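Long-range contacts in thermosome subunit (PDB 3AQ1), which probably acts as an ATP-dependent group II chaperonin, binding unfolded proteins and assisting their folding: residues A[143-148]-A[351-356]; A[132-137]-A[321-326]; A[106-111]-A[347-352]. All blocks are in the same frame, centred on the assembly; numbering follows the deposited sequence.

Contact 1: residues A[143-148]-A[351-356]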
loop_
_atom_site.group_PDB
_atom_site.type_symbol
_atom_site.label_atom_id
_atom_site.label_comp_id
_atom_site.label_asym_id
_atom_site.label_seq_id
_atom_site.Cartn_x
_atom_site.Cartn_y
_atom_site.Cartn_z
ATOM N N LEU A 143 -7.720 11.276 5.621
ATOM C CA LEU A 143 -7.593 10.822 4.237
ATOM C C LEU A 143 -7.428 9.304 4.073
ATOM O O LEU A 143 -6.766 8.634 4.881
ATOM C CB LEU A 143 -6.392 11.515 3.606
ATOM C CG LEU A 143 -6.561 13.015 3.407
ATOM C CD1 LEU A 143 -5.235 13.672 3.078
ATOM C CD2 LEU A 143 -7.562 13.255 2.309
ATOM N N LYS A 144 -8.011 8.773 3.003
ATOM C CA LYS A 144 -7.916 7.350 2.688
ATOM C C LYS A 144 -7.379 7.142 1.263
ATOM O O LYS A 144 -7.851 7.789 0.320
ATOM C CB LYS A 144 -9.285 6.677 2.866
ATOM C CG LYS A 144 -9.379 5.231 2.369
ATOM C CD LYS A 144 -10.647 4.543 2.903
ATOM C CE LYS A 144 -11.374 3.695 1.843
ATOM N NZ LYS A 144 -12.613 3.021 2.373
ATOM N N VAL A 145 -6.381 6.260 1.118
ATOM C CA VAL A 145 -5.860 5.884 -0.201
ATOM C C VAL A 145 -5.924 4.375 -0.440
ATOM O O VAL A 145 -5.044 3.636 -0.014
ATOM C CB VAL A 145 -4.416 6.346 -0.405
ATOM C CG1 VAL A 145 -3.914 5.879 -1.752
ATOM C CG2 VAL A 145 -4.305 7.861 -0.297
ATOM N N ASN A 146 -6.966 3.915 -1.127
ATOM C CA ASN A 146 -7.141 2.485 -1.350
ATOM C C ASN A 146 -6.456 1.963 -2.612
ATOM O O ASN A 146 -7.075 1.829 -3.660
ATOM C CB ASN A 146 -8.618 2.108 -1.355
ATOM C CG ASN A 146 -8.834 0.604 -1.521
ATOM O OD1 ASN A 146 -7.877 -0.157 -1.734
ATOM N ND2 ASN A 146 -10.096 0.169 -1.430
ATOM N N VAL A 147 -5.177 1.640 -2.495
ATOM C CA VAL A 147 -4.398 1.185 -3.639
ATOM C C VAL A 147 -4.798 -0.205 -4.165
ATOM O O VAL A 147 -4.887 -0.407 -5.368
ATOM C CB VAL A 147 -2.892 1.279 -3.331
ATOM C CG1 VAL A 147 -2.059 0.914 -4.551
ATOM C CG2 VAL A 147 -2.564 2.697 -2.872
ATOM N N LEU A 148 -5.072 -1.151 -3.277
ATOM C CA LEU A 148 -5.448 -2.501 -3.700
ATOM C C LEU A 148 -6.631 -2.548 -4.677
ATOM O O LEU A 148 -6.595 -3.283 -5.660
ATOM C CB LEU A 148 -5.739 -3.389 -2.481
ATOM C CG LEU A 148 -4.639 -3.446 -1.412
ATOM C CD1 LEU A 148 -5.127 -4.135 -0.140
ATOM C CD2 LEU A 148 -3.360 -4.113 -1.940
ATOM N N VAL A 351 0.343 4.919 2.019
ATOM C CA VAL A 351 0.451 4.840 3.466
ATOM C C VAL A 351 0.954 6.138 4.098
ATOM O O VAL A 351 0.488 6.531 5.156
ATOM C CB VAL A 351 1.339 3.666 3.887
ATOM C CG1 VAL A 351 1.716 3.783 5.365
ATOM C CG2 VAL A 351 0.631 2.344 3.572
ATOM N N VAL A 352 1.896 6.808 3.453
ATOM C CA VAL A 352 2.359 8.090 3.962
ATOM C C VAL A 352 1.225 9.120 3.932
ATOM O O VAL A 352 0.986 9.818 4.919
ATOM C CB VAL A 352 3.582 8.611 3.176
ATOM C CG1 VAL A 352 3.854 10.058 3.501
ATOM C CG2 VAL A 352 4.802 7.768 3.473
ATOM N N ILE A 353 0.521 9.206 2.807
ATOM C CA ILE A 353 -0.566 10.167 2.667
ATOM C C ILE A 353 -1.640 9.914 3.724
ATOM O O ILE A 353 -2.199 10.845 4.299
ATOM C CB ILE A 353 -1.170 10.140 1.246
ATOM C CG1 ILE A 353 -0.193 10.773 0.256
ATOM C CG2 ILE A 353 -2.523 10.865 1.205
ATOM C CD1 ILE A 353 -0.694 10.824 -1.152
ATOM N N GLU A 354 -1.913 8.646 3.999
ATOM C CA GLU A 354 -2.859 8.311 5.053
ATOM C C GLU A 354 -2.368 8.774 6.433
ATOM O O GLU A 354 -3.092 9.487 7.134
ATOM C CB GLU A 354 -3.193 6.814 5.040
ATOM C CG GLU A 354 -4.142 6.427 3.922
ATOM C CD GLU A 354 -4.439 4.938 3.874
ATOM O OE1 GLU A 354 -3.568 4.130 4.273
ATOM O OE2 GLU A 354 -5.550 4.576 3.423
ATOM N N ASP A 355 -1.146 8.385 6.811
ATOM C CA ASP A 355 -0.563 8.804 8.087
ATOM C C ASP A 355 -0.530 10.324 8.190
ATOM O O ASP A 355 -0.700 10.880 9.274
ATOM C CB ASP A 355 0.876 8.294 8.254
ATOM C CG ASP A 355 0.970 6.782 8.465
ATOM O OD1 ASP A 355 -0.046 6.139 8.817
ATOM O OD2 ASP A 355 2.090 6.246 8.280
ATOM N N GLY A 356 -0.293 10.993 7.062
ATOM C CA GLY A 356 -0.105 12.436 7.048
ATOM C C GLY A 356 1.271 12.835 7.556
ATOM O O GLY A 356 1.608 14.022 7.611
#

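Contact 2: residues A[132-137]-A[321-326]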
loop_
_atom_site.group_PDB
_atom_site.type_symbol
_atom_site.label_atom_id
_atom_site.label_comp_id
_atom_site.label_asym_id
_atom_site.label_seq_id
_atom_site.Cartn_x
_atom_site.Cartn_y
_atom_site.Cartn_z
ATOM N N VAL A 132 -1.604 7.839 -7.419
ATOM C CA VAL A 132 -2.046 7.895 -6.036
ATOM C C VAL A 132 -2.880 9.134 -5.786
ATOM O O VAL A 132 -4.000 9.032 -5.308
ATOM C CB VAL A 132 -0.870 7.854 -5.053
ATOM C CG1 VAL A 132 -1.296 8.377 -3.696
ATOM C CG2 VAL A 132 -0.368 6.436 -4.922
ATOM N N ARG A 133 -2.347 10.300 -6.137
ATOM C CA ARG A 133 -3.077 11.560 -5.961
ATOM C C ARG A 133 -4.480 11.537 -6.543
ATOM O O ARG A 133 -5.312 12.357 -6.172
ATOM C CB ARG A 133 -2.311 12.745 -6.558
ATOM C CG ARG A 133 -1.286 13.331 -5.620
ATOM C CD ARG A 133 -0.483 14.404 -6.291
ATOM N NE ARG A 133 -1.297 15.559 -6.644
ATOM C CZ ARG A 133 -0.807 16.787 -6.764
ATOM N NH1 ARG A 133 0.489 17.006 -6.552
ATOM N NH2 ARG A 133 -1.607 17.796 -7.088
ATOM N N SER A 134 -4.743 10.610 -7.456
ATOM C CA SER A 134 -5.992 10.647 -8.198
ATOM C C SER A 134 -7.020 9.654 -7.659
ATOM O O SER A 134 -8.148 9.603 -8.136
ATOM C CB SER A 134 -5.733 10.451 -9.698
ATOM O OG SER A 134 -6.101 9.164 -10.152
ATOM N N ILE A 135 -6.627 8.877 -6.654
ATOM C CA ILE A 135 -7.563 8.009 -5.957
ATOM C C ILE A 135 -7.668 8.356 -4.469
ATOM O O ILE A 135 -8.217 7.576 -3.687
ATOM C CB ILE A 135 -7.169 6.524 -6.080
ATOM C CG1 ILE A 135 -5.827 6.266 -5.384
ATOM C CG2 ILE A 135 -7.115 6.110 -7.534
ATOM C CD1 ILE A 135 -5.687 4.882 -4.867
ATOM N N VAL A 136 -7.129 9.511 -4.075
ATOM C CA VAL A 136 -7.245 9.983 -2.691
ATOM C C VAL A 136 -8.685 10.305 -2.295
ATOM O O VAL A 136 -9.330 11.154 -2.911
ATOM C CB VAL A 136 -6.396 11.243 -2.436
ATOM C CG1 VAL A 136 -6.621 11.747 -1.008
ATOM C CG2 VAL A 136 -4.924 10.958 -2.672
ATOM N N GLU A 137 -9.182 9.637 -1.260
ATOM C CA GLU A 137 -10.553 9.851 -0.789
ATOM C C GLU A 137 -10.570 10.695 0.478
ATOM O O GLU A 137 -9.708 10.550 1.340
ATOM C CB GLU A 137 -11.268 8.511 -0.553
ATOM C CG GLU A 137 -11.605 7.753 -1.838
ATOM C CD GLU A 137 -12.120 6.333 -1.599
ATOM O OE1 GLU A 137 -11.384 5.508 -1.007
ATOM O OE2 GLU A 137 -13.258 6.034 -2.035
ATOM N N LYS A 321 -13.400 5.905 -7.924
ATOM C CA LYS A 321 -12.185 6.671 -7.758
ATOM C C LYS A 321 -11.123 5.921 -8.575
ATOM O O LYS A 321 -10.135 6.506 -9.035
ATOM C CB LYS A 321 -11.800 6.767 -6.281
ATOM C CG LYS A 321 -12.371 7.985 -5.576
ATOM C CD LYS A 321 -11.899 9.261 -6.247
ATOM C CE LYS A 321 -12.303 10.485 -5.444
ATOM N NZ LYS A 321 -11.810 11.733 -6.085
ATOM N N ALA A 322 -11.396 4.632 -8.779
ATOM C CA ALA A 322 -10.540 3.694 -9.498
ATOM C C ALA A 322 -9.932 4.164 -10.824
ATOM O O ALA A 322 -10.540 4.898 -11.598
ATOM C CB ALA A 322 -11.285 2.382 -9.701
ATOM N N VAL A 323 -8.717 3.703 -11.070
ATOM C CA VAL A 323 -7.964 4.019 -12.275
ATOM C C VAL A 323 -7.114 2.820 -12.671
ATOM O O VAL A 323 -6.759 1.988 -11.852
ATOM C CB VAL A 323 -6.987 5.198 -12.066
ATOM C CG1 VAL A 323 -7.620 6.285 -11.250
ATOM C CG2 VAL A 323 -5.745 4.722 -11.384
ATOM N N THR A 324 -6.784 2.739 -13.940
ATOM C CA THR A 324 -5.884 1.711 -14.404
ATOM C C THR A 324 -4.706 2.430 -14.993
ATOM O O THR A 324 -4.878 3.352 -15.779
ATOM C CB THR A 324 -6.538 0.860 -15.499
ATOM O OG1 THR A 324 -7.685 0.204 -14.953
ATOM C CG2 THR A 324 -5.573 -0.182 -16.028
ATOM N N VAL A 325 -3.513 2.029 -14.580
ATOM C CA VAL A 325 -2.285 2.488 -15.201
ATOM C C VAL A 325 -1.946 1.513 -16.314
ATOM O O VAL A 325 -1.653 0.350 -16.039
ATOM C CB VAL A 325 -1.096 2.456 -14.218
ATOM C CG1 VAL A 325 0.150 2.931 -14.916
ATOM C CG2 VAL A 325 -1.363 3.292 -12.971
ATOM N N LEU A 326 -2.006 1.961 -17.563
ATOM C CA LEU A 326 -1.380 1.199 -18.629
ATOM C C LEU A 326 0.107 1.531 -18.600
ATOM O O LEU A 326 0.527 2.585 -19.080
ATOM C CB LEU A 326 -1.981 1.549 -19.985
ATOM C CG LEU A 326 -3.476 1.293 -20.105
ATOM C CD1 LEU A 326 -3.953 1.648 -21.491
ATOM C CD2 LEU A 326 -3.763 -0.161 -19.790
#

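Contact 3: residues A[106-111]-A[347-352]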
loop_
_atom_site.group_PDB
_atom_site.type_symbol
_atom_site.label_atom_id
_atom_site.label_comp_id
_atom_site.label_asym_id
_atom_site.label_seq_id
_atom_site.Cartn_x
_atom_site.Cartn_y
_atom_site.Cartn_z
ATOM N N LYS A 106 9.691 12.366 -3.766
ATOM C CA LYS A 106 10.859 11.921 -3.006
ATOM C C LYS A 106 10.544 10.633 -2.245
ATOM O O LYS A 106 11.347 9.696 -2.237
ATOM C CB LYS A 106 11.314 13.005 -2.028
ATOM C CG LYS A 106 12.758 12.887 -1.565
ATOM C CD LYS A 106 12.944 13.606 -0.231
ATOM C CE LYS A 106 14.145 14.533 -0.223
ATOM N NZ LYS A 106 15.433 13.798 -0.301
ATOM N N ILE A 107 9.377 10.593 -1.605
ATOM C CA ILE A 107 8.926 9.403 -0.888
ATOM C C ILE A 107 8.833 8.191 -1.823
ATOM O O ILE A 107 9.466 7.165 -1.577
ATOM C CB ILE A 107 7.599 9.670 -0.138
ATOM C CG1 ILE A 107 7.879 10.499 1.108
ATOM C CG2 ILE A 107 6.886 8.374 0.260
ATOM C CD1 ILE A 107 6.646 10.874 1.877
ATOM N N ALA A 108 8.076 8.322 -2.907
ATOM C CA ALA A 108 7.964 7.257 -3.903
ATOM C C ALA A 108 9.332 6.786 -4.407
ATOM O O ALA A 108 9.549 5.591 -4.597
ATOM C CB ALA A 108 7.079 7.698 -5.081
ATOM N N GLY A 109 10.245 7.726 -4.628
ATOM C CA GLY A 109 11.608 7.397 -5.011
ATOM C C GLY A 109 12.239 6.312 -4.144
ATOM O O GLY A 109 12.958 5.453 -4.645
ATOM N N THR A 110 11.968 6.337 -2.843
ATOM C CA THR A 110 12.602 5.398 -1.928
ATOM C C THR A 110 12.248 3.937 -2.215
ATOM O O THR A 110 12.990 3.027 -1.828
ATOM C CB THR A 110 12.264 5.703 -0.449
ATOM O OG1 THR A 110 10.909 5.319 -0.159
ATOM C CG2 THR A 110 12.481 7.178 -0.128
ATOM N N ALA A 111 11.123 3.701 -2.880
ATOM C CA ALA A 111 10.679 2.323 -3.144
ATOM C C ALA A 111 11.198 1.773 -4.477
ATOM O O ALA A 111 10.970 0.611 -4.826
ATOM C CB ALA A 111 9.147 2.210 -3.060
ATOM N N HIS A 347 2.063 1.894 -2.799
ATOM C CA HIS A 347 1.775 1.589 -1.395
ATOM C C HIS A 347 2.433 2.535 -0.399
ATOM O O HIS A 347 1.752 3.077 0.471
ATOM C CB HIS A 347 2.140 0.138 -1.071
ATOM C CG HIS A 347 1.137 -0.853 -1.581
ATOM N ND1 HIS A 347 0.118 -1.353 -0.798
ATOM C CD2 HIS A 347 0.983 -1.421 -2.803
ATOM C CE1 HIS A 347 -0.608 -2.196 -1.511
ATOM N NE2 HIS A 347 -0.105 -2.254 -2.732
ATOM N N VAL A 348 3.744 2.732 -0.523
ATOM C CA VAL A 348 4.461 3.632 0.377
ATOM C C VAL A 348 3.840 5.026 0.353
ATOM O O VAL A 348 3.554 5.613 1.393
ATOM C CB VAL A 348 5.972 3.738 0.045
ATOM C CG1 VAL A 348 6.668 4.563 1.097
ATOM C CG2 VAL A 348 6.599 2.364 -0.019
ATOM N N VAL A 349 3.631 5.562 -0.835
ATOM C CA VAL A 349 2.993 6.866 -0.947
ATOM C C VAL A 349 1.561 6.885 -0.367
ATOM O O VAL A 349 1.178 7.819 0.347
ATOM C CB VAL A 349 3.015 7.350 -2.389
ATOM C CG1 VAL A 349 2.352 8.724 -2.501
ATOM C CG2 VAL A 349 4.450 7.396 -2.870
ATOM N N GLY A 350 0.783 5.848 -0.667
ATOM C CA GLY A 350 -0.538 5.706 -0.085
ATOM C C GLY A 350 -0.492 5.765 1.430
ATOM O O GLY A 350 -1.182 6.560 2.062
ATOM N N VAL A 351 0.343 4.919 2.019
ATOM C CA VAL A 351 0.451 4.840 3.466
ATOM C C VAL A 351 0.954 6.138 4.098
ATOM O O VAL A 351 0.488 6.531 5.156
ATOM C CB VAL A 351 1.339 3.666 3.887
ATOM C CG1 VAL A 351 1.716 3.783 5.365
ATOM C CG2 VAL A 351 0.631 2.344 3.572
ATOM N N VAL A 352 1.896 6.808 3.453
ATOM C CA VAL A 352 2.359 8.090 3.962
ATOM C C VAL A 352 1.225 9.120 3.932
ATOM O O VAL A 352 0.986 9.818 4.919
ATOM C CB VAL A 352 3.582 8.611 3.176
ATOM C CG1 VAL A 352 3.854 10.058 3.501
ATOM C CG2 VAL A 352 4.802 7.768 3.473
#

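Contact 1: residues A[143-148]-A[351-356]
Ile353 and Glu354, in the last turns of helix 332-355, meet Leu143 and Val145 of the segment that holds the short strand 144-145. The branch methyl Ile353 CG2 is the touching atom of the isoleucine: it lies 3.8 Å from Val145 CG2, the two side chains crossing at about a right angle, and 4.3 Å from Leu143 CD1, so one methyl serves two residues of the other segment. Glu354 supplies the polar half. Its CG stands beside its own backbone N (chi1 -76°); Glu354 CG passes 3.6 Å from Leu143 O, and the chain runs extended from there. Glu354 OE2 thereby reaches Val145 N at 3.0 Å. That hydrogen bond is nearly straight (163° at the hydrogen), although the N-H arrives 36° above the carboxylate plane. Lys144 runs alongside, Lys144 CG lying 4.0 Å from Glu354 OE2, without a salt bridge. The other oxygen, OE1, is paired with Arg450, a charge shared with Asp355. Were Glu354 an alanine, Val145 N would probably lose its acceptor and Arg450 one of its carboxylate partners. The geometry ties a helix C-terminus to a two-stranded hairpin: strand 136-137 pairs with 144-145 on one side, Leu104 of helix 101-109 touches Ile353, and Arg450 links the site to helix 449-467.

Contact 2: residues A[132-137]-A[321-326]
Ile135 and Val323 meet where the turn that follows helix 121-132 passes the start of strand 323-329, the middle strand of a small mixed sheet (151-157, 323-329, 165-167), a place consistent with the intermediate domain of a group II chaperonin. The turn from Val132 to Ile135 is type I, closed by Ile135 N to Val132 O at 3.0 Å, and it brings Ser134 and Ile135 against the strand. The tighter side of the contact, with Ile135 and Val323 buried, is built from few atoms. Ile135 has CG1 between its backbone N and carbonyl carbon (chi1 64°), which sets CG2 beside the N and facing the partner; Ile135 CG2 lies 3.8 Å from Val323 CG1 and 3.4 Å from Lys321 O, and the isoleucine and valine cross at about a right angle. Val323 CG1 also faces Ser134 OG, which makes a weak hydrogen bond back to Ala131 O. Ile151 of the edge strand 151-157 touches both Ile135 and Val323, so the cluster continues into the sheet.

The other half is looser and reaches solvent. Lys321 is exposed, yet the other segment buries 91 Å² of it, the most for any residue here, with CG and CE among the atoms that touch. The chain bends at chi2 (-59°), and Lys321 CG lies 3.8 Å from Glu137 CG as the two side chains slide past each other in opposite directions. The opposite charges therefore do not meet: Lys321 NZ and Glu137 OE2 are 7.1 Å apart, and the carboxylate lies beside the start of the lysine chain. At the far end, Lys321 CE comes to rest 4.0 Å from Val136 O.

Contact 3: residues A[106-111]-A[347-352]
A helix-helix interface joins helix 101-109, through Ile107 and Ala108, to the C-terminal half of helix 332-355, whose Val348, Val349 and Val352 face it at spacings of one, three and four residues. Ile107 is the main projection. With CG1 beside its backbone N (chi1 -76°), its CD1 reaches toward Val352, the two side chains meeting tip to tip with Ile107 CD1 3.3 Å from Val352 CG1. The other branch, Ile107 CG2, turns to Val348 CG1 at 3.9 Å, this pair lying at a slant to each other. Next along, Ala108 CB sits 3.4 Å from Val349 CG2, and Ala111 CB lies 4.0 Å from Val348 CG2, so Val348 is flanked by residues one turn apart. Thr110 keeps its hydroxyl within its own segment: OG1 donates to Ile107 O at 2.7 Å, in the carbonyl plane with a C=O...donor angle of 159°, and Thr110 N bonds to the same oxygen. Thr128 of helix 121-132 touches both Ala108 and Val349, adding a third helix. The closest pairs across the contact are methyl against methyl, and Thr110 bonds locally, so shape and apolar burial, rather than directional bonds, probably govern how the two segments lie together.

In the fold
From the N terminus, the chain passes 106-111, then 132-137, then 143-148, before the long excursion that returns through 321-326 and along helix 332-355. Contact 3 closes the widest span, from helix 101-109 to that helix, and contact 2 is nested within it, joining the turn after helix 121-132 to strand 323-329. Contact 1 crosses contact 2, since their segments alternate along the chain, and its second segment overlaps that of contact 3 at Val351 and Val352. Contacts 1 and 2 also meet through the neighbouring strands 136-137 and 144-145. Helix 332-355 is shared by contacts 1 and 3; contact 2 uses the strand just before it, and Val132 packs on Val349.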